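Side-chain contacts in predicted flavin-nucleotide-binding protein from COG3576 family structurally related to pyridoxine 5'-phosphate oxidase (Lactobacillus delbrueckii subsp. bulgaricus, PDB 2HTD), which probably binds a flavin nucleotide and may act as an oxidoreductase related to pyridoxamine 5'-phosphate oxidase: residues S59-V62 / L68-L71; N51-P56 / K75-E80. All coordinates share one frame; numbering follows the deposited sequence.

Contact 1 of 2, residues S59-V62 / L68-L71. With SO4 (sulfate ion), chain I.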
loop_
_atom_site.group_PDB
_atom_site.type_symbol
_atom_site.label_atom_id
_atom_site.label_comp_id
_atom_site.label_asym_id
_atom_site.label_seq_id
_atom_site.Cartn_x
_atom_site.Cartn_y
_atom_site.Cartn_z
ATOM N N SER B 59 8.547 -11.342 2.110
ATOM C CA SER B 59 9.363 -11.889 3.224
ATOM C C SER B 59 8.944 -11.434 4.613
ATOM O O SER B 59 9.673 -11.670 5.577
ATOM C CB SER B 59 10.817 -11.527 3.017
ATOM O OG SER B 59 10.949 -10.134 2.983
HETATM N N MSE B 60 7.785 -10.788 4.743
HETATM C CA MSE B 60 7.331 -10.295 6.035
HETATM C C MSE B 60 7.093 -11.425 7.007
HETATM O O MSE B 60 6.520 -12.452 6.636
HETATM C CB MSE B 60 6.021 -9.507 5.861
HETATM C CG MSE B 60 5.646 -8.628 7.041
HETATM SE SE MSE B 60 6.839 -7.211 7.295
HETATM C CE MSE B 60 6.874 -6.475 5.595
ATOM N N THR B 61 7.580 -11.264 8.230
ATOM C CA THR B 61 7.254 -12.130 9.340
ATOM C C THR B 61 6.929 -11.352 10.599
ATOM O O THR B 61 7.179 -10.147 10.704
ATOM C CB THR B 61 8.386 -13.122 9.639
ATOM O OG1 THR B 61 9.502 -12.438 10.191
ATOM C CG2 THR B 61 8.834 -13.840 8.383
ATOM N N VAL B 62 6.380 -12.074 11.575
ATOM C CA VAL B 62 5.952 -11.494 12.816
ATOM C C VAL B 62 6.918 -11.993 13.859
ATOM O O VAL B 62 7.080 -13.211 14.032
ATOM C CB VAL B 62 4.511 -11.937 13.177
ATOM C CG1 VAL B 62 4.117 -11.318 14.508
ATOM C CG2 VAL B 62 3.533 -11.536 12.045
ATOM N N LEU B 68 7.499 -6.674 13.584
ATOM C CA LEU B 68 7.575 -7.416 12.361
ATOM C C LEU B 68 8.972 -7.336 11.800
ATOM O O LEU B 68 9.781 -6.553 12.264
ATOM C CB LEU B 68 6.600 -6.854 11.324
ATOM C CG LEU B 68 5.149 -6.715 11.832
ATOM C CD1 LEU B 68 4.360 -5.792 10.913
ATOM C CD2 LEU B 68 4.496 -8.050 11.937
ATOM N N GLN B 69 9.243 -8.152 10.794
ATOM C CA GLN B 69 10.546 -8.171 10.158
ATOM C C GLN B 69 10.437 -8.601 8.711
ATOM O O GLN B 69 9.638 -9.485 8.394
ATOM C CB GLN B 69 11.459 -9.134 10.935
ATOM C CG GLN B 69 12.870 -9.242 10.378
ATOM C CD GLN B 69 13.695 -10.209 11.164
ATOM O OE1 GLN B 69 13.653 -11.418 10.932
ATOM N NE2 GLN B 69 14.471 -9.691 12.109
ATOM N N TYR B 70 11.245 -8.027 7.820
ATOM C CA TYR B 70 11.329 -8.503 6.464
ATOM C C TYR B 70 12.734 -8.337 5.914
ATOM O O TYR B 70 13.569 -7.667 6.527
ATOM C CB TYR B 70 10.312 -7.797 5.568
ATOM C CG TYR B 70 10.599 -6.335 5.255
ATOM C CD1 TYR B 70 10.160 -5.351 6.101
ATOM C CD2 TYR B 70 11.253 -5.966 4.094
ATOM C CE1 TYR B 70 10.393 -4.033 5.830
ATOM C CE2 TYR B 70 11.510 -4.634 3.805
ATOM C CZ TYR B 70 11.070 -3.679 4.671
ATOM O OH TYR B 70 11.261 -2.332 4.432
ATOM N N LEU B 71 12.996 -8.973 4.773
ATOM C CA LEU B 71 14.260 -8.853 4.100
ATOM C C LEU B 71 14.153 -7.828 3.006
ATOM O O LEU B 71 13.209 -7.831 2.215
ATOM C CB LEU B 71 14.677 -10.199 3.504
ATOM C CG LEU B 71 14.683 -11.359 4.491
ATOM C CD1 LEU B 71 15.121 -12.678 3.817
ATOM C CD2 LEU B 71 15.543 -11.077 5.746
HETATM S S SO4 I . 10.438 -9.879 -0.917
HETATM O O1 SO4 I . 10.742 -11.314 -1.058
HETATM O O2 SO4 I . 11.457 -9.065 -1.626
HETATM O O3 SO4 I . 9.217 -9.560 -1.705
HETATM O O4 SO4 I . 10.316 -9.506 0.500
HETATM O O HOH W 1 12.498 -12.616 8.841
#
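Leu-68, Met-60 (a selenomethionine) and Ser-59 carry the packing between strand 67-72 and the partner arm of its antiparallel hairpin, strand 61-64, into which Ser-59 and Met-60 lead. CD2 of Leu-68 runs alongside Val-62 and touches its CG2 at 3.6 Å, while CB of Leu-68 meets SE of Met-60 at 4.1 Å. The Met-60 chain, bent at chi2 and chi3, brings CE to within 3.5 Å of CD1 of Tyr-70, a Met-aromatic contact with SE set obliquely to the ring. The backbone closes a hydrogen-bonded pair, Thr-61 N to Gln-69 O at 2.7 Å and Gln-69 N to Thr-61 O at 2.9 Å. Ser-59 extends the pairing with its side chain: OG accepts Leu-71 N at 3.0 Å (N-H...O angle 156°). With chi1 at 60°, that OG also lies near its own backbone N, and both donate to O4 of a sulfate, the OG bond being 2.6 Å long. Gly-58 N and Lys-73 NZ bind the same ion. The hydroxyl therefore accepts from Leu-71 N and donates to the sulfate at once, tying the residues just before strand 61-64 to an anion, while Leu-68 packs on Val-62 and on the selenium of Met-60.

Contact 2 of 2, residues N51-P56 / K75-E80. With SO4 (sulfate ion), chain C.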
loop_
_atom_site.group_PDB
_atom_site.type_symbol
_atom_site.label_atom_id
_atom_site.label_comp_id
_atom_site.label_asym_id
_atom_site.label_seq_id
_atom_site.Cartn_x
_atom_site.Cartn_y
_atom_site.Cartn_z
ATOM N N ASN B 51 5.276 12.242 -0.904
ATOM C CA ASN B 51 4.285 11.420 -1.599
ATOM C C ASN B 51 4.404 9.971 -1.232
ATOM O O ASN B 51 5.490 9.487 -0.947
ATOM C CB ASN B 51 4.453 11.587 -3.109
ATOM C CG ASN B 51 4.056 12.971 -3.556
ATOM O OD1 ASN B 51 3.097 13.535 -3.005
ATOM N ND2 ASN B 51 4.752 13.532 -4.552
ATOM N N PRO B 52 3.282 9.248 -1.268
ATOM C CA PRO B 52 3.346 7.840 -0.967
ATOM C C PRO B 52 3.967 6.975 -2.059
ATOM O O PRO B 52 3.977 7.331 -3.230
ATOM C CB PRO B 52 1.883 7.474 -0.807
ATOM C CG PRO B 52 1.169 8.440 -1.686
ATOM C CD PRO B 52 1.892 9.695 -1.533
ATOM N N GLN B 53 4.455 5.825 -1.618
ATOM C CA GLN B 53 4.981 4.759 -2.476
ATOM C C GLN B 53 4.433 3.462 -1.924
ATOM O O GLN B 53 4.194 3.366 -0.730
ATOM C CB GLN B 53 6.512 4.748 -2.419
ATOM C CG GLN B 53 7.272 3.474 -2.874
ATOM C CD GLN B 53 7.192 2.206 -1.931
ATOM O OE1 GLN B 53 7.189 2.251 -0.674
ATOM N NE2 GLN B 53 7.129 1.044 -2.578
ATOM N N VAL B 54 4.176 2.459 -2.772
ATOM C CA VAL B 54 3.586 1.189 -2.235
ATOM C C VAL B 54 4.016 -0.007 -3.063
ATOM O O VAL B 54 4.141 0.080 -4.294
ATOM C CB VAL B 54 2.002 1.268 -2.181
ATOM C CG1 VAL B 54 1.424 1.578 -3.546
ATOM C CG2 VAL B 54 1.369 -0.008 -1.586
ATOM N N GLY B 55 4.243 -1.120 -2.389
ATOM C CA GLY B 55 4.607 -2.361 -3.074
ATOM C C GLY B 55 4.503 -3.563 -2.136
ATOM O O GLY B 55 4.423 -3.426 -0.932
ATOM N N PRO B 56 4.480 -4.764 -2.717
ATOM C CA PRO B 56 4.369 -6.026 -2.010
ATOM C C PRO B 56 5.670 -6.403 -1.296
ATOM O O PRO B 56 6.742 -6.058 -1.811
ATOM C CB PRO B 56 4.080 -7.013 -3.141
ATOM C CG PRO B 56 4.724 -6.426 -4.418
ATOM C CD PRO B 56 4.555 -4.935 -4.194
ATOM N N LYS B 75 16.590 -3.159 -2.405
ATOM C CA LYS B 75 17.211 -1.910 -2.015
ATOM C C LYS B 75 16.846 -0.822 -3.036
ATOM O O LYS B 75 17.702 -0.170 -3.633
ATOM C CB LYS B 75 18.711 -2.123 -1.847
ATOM C CG LYS B 75 19.015 -3.199 -0.776
ATOM C CD LYS B 75 20.423 -3.741 -0.920
ATOM C CE LYS B 75 20.679 -4.964 -0.059
ATOM N NZ LYS B 75 22.029 -5.521 -0.425
ATOM N N GLY B 76 15.530 -0.679 -3.234
ATOM C CA GLY B 76 14.956 0.249 -4.215
ATOM C C GLY B 76 14.324 1.445 -3.511
ATOM O O GLY B 76 14.876 1.955 -2.541
ATOM N N GLU B 77 13.185 1.911 -4.012
ATOM C CA GLU B 77 12.576 3.135 -3.450
ATOM C C GLU B 77 12.126 3.031 -1.999
ATOM O O GLU B 77 12.384 3.953 -1.236
ATOM C CB GLU B 77 11.393 3.627 -4.269
ATOM C CG GLU B 77 11.128 5.108 -3.975
ATOM C CD GLU B 77 9.844 5.645 -4.559
ATOM O OE1 GLU B 77 9.566 5.387 -5.772
ATOM O OE2 GLU B 77 9.137 6.360 -3.798
ATOM N N ALA B 78 11.444 1.950 -1.624
ATOM C CA ALA B 78 11.067 1.773 -0.232
ATOM C C ALA B 78 12.301 1.874 0.669
ATOM O O ALA B 78 12.279 2.519 1.697
ATOM C CB ALA B 78 10.357 0.451 -0.005
ATOM N N TYR B 79 13.386 1.223 0.276
ATOM C CA TYR B 79 14.571 1.205 1.114
ATOM C C TYR B 79 15.162 2.595 1.204
ATOM O O TYR B 79 15.497 3.047 2.288
ATOM C CB TYR B 79 15.581 0.186 0.618
ATOM C CG TYR B 79 16.992 0.473 1.099
ATOM C CD1 TYR B 79 17.397 0.115 2.368
ATOM C CD2 TYR B 79 17.892 1.143 0.290
ATOM C CE1 TYR B 79 18.683 0.392 2.823
ATOM C CE2 TYR B 79 19.187 1.437 0.732
ATOM C CZ TYR B 79 19.571 1.056 2.012
ATOM O OH TYR B 79 20.865 1.336 2.459
ATOM N N GLU B 80 15.290 3.281 0.070
ATOM C CA GLU B 80 15.811 4.647 0.072
ATOM C C GLU B 80 14.924 5.566 0.916
ATOM O O GLU B 80 15.447 6.426 1.609
ATOM C CB GLU B 80 15.897 5.199 -1.340
ATOM C CG GLU B 80 16.926 4.453 -2.210
ATOM C CD GLU B 80 18.411 4.673 -1.831
ATOM O OE1 GLU B 80 18.748 5.510 -0.947
ATOM O OE2 GLU B 80 19.261 3.988 -2.451
HETATM S S SO4 C . 10.952 -0.798 -4.767
HETATM O O1 SO4 C . 11.910 -1.858 -4.459
HETATM O O2 SO4 C . 10.508 -0.201 -3.515
HETATM O O3 SO4 C . 11.594 0.184 -5.647
HETATM O O4 SO4 C . 9.875 -1.389 -5.540
#
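Gln-53, on strand 52-57, reaches across to the first turn of helix 77-83, where Glu-77 and Ala-78 receive it. Gly-76 holds the N-cap position; its carbonyl O accepts Glu-80 N at 3.0 Å, and its CA lies beside a sulfate. Glu-77 comes next, its backbone N donating to sulfate O3 at 2.9 Å. Its side chain leads back toward the strand, extended beyond CG, and slides past that of Gln-53 in the opposite direction. OE2 of Glu-77 rests on CB of Gln-53 at 3.4 Å, with the carboxylate and amide planes turned 64° apart. A carboxylate oxygen therefore lies against the aliphatic part of Gln-53, not against its amide, and it has a weak hydrogen bond to Asn-81. Ala-78 sends its N almost straight at sulfate O2 (3.0 Å, N-H...O angle 173°). Its methyl CB sits 3.7 Å from OE1 of Gln-53, whose chain bends at chi2 (-72°) to lay the amide over it. OE1 is hydrogen-bonded to Thr-45 OG1 on the adjacent strand. NE2 of Gln-53 stays 3.7 Å from sulfate O2, too far for a bond. The sulfate probably comes from the crystallisation liquor; two successive amides at a helix N-terminus and Met-20 N of the second subunit hold this anion between subunits, and any natural ligand remains open.

In the fold
The chain passes from strand 52-57 into the hairpin of contact 1, and from strand 67-72 into the helix of contact 2. Contact 1 lies about 6 Å from the centre of the chain, measured centre to centre, yet is only partly buried; contact 2, about 12 Å out, is buried, with the second subunit packing against strand 52-57. The two centres are about 16 Å apart. Contact 1 pairs neighbouring strands through backbone bonds and apolar side chains. Contact 2 joins the opposite outermost strand of the sheet to a helix by light side-chain packing. Each binds its own sulfate, one through a serine, the other through helix amides.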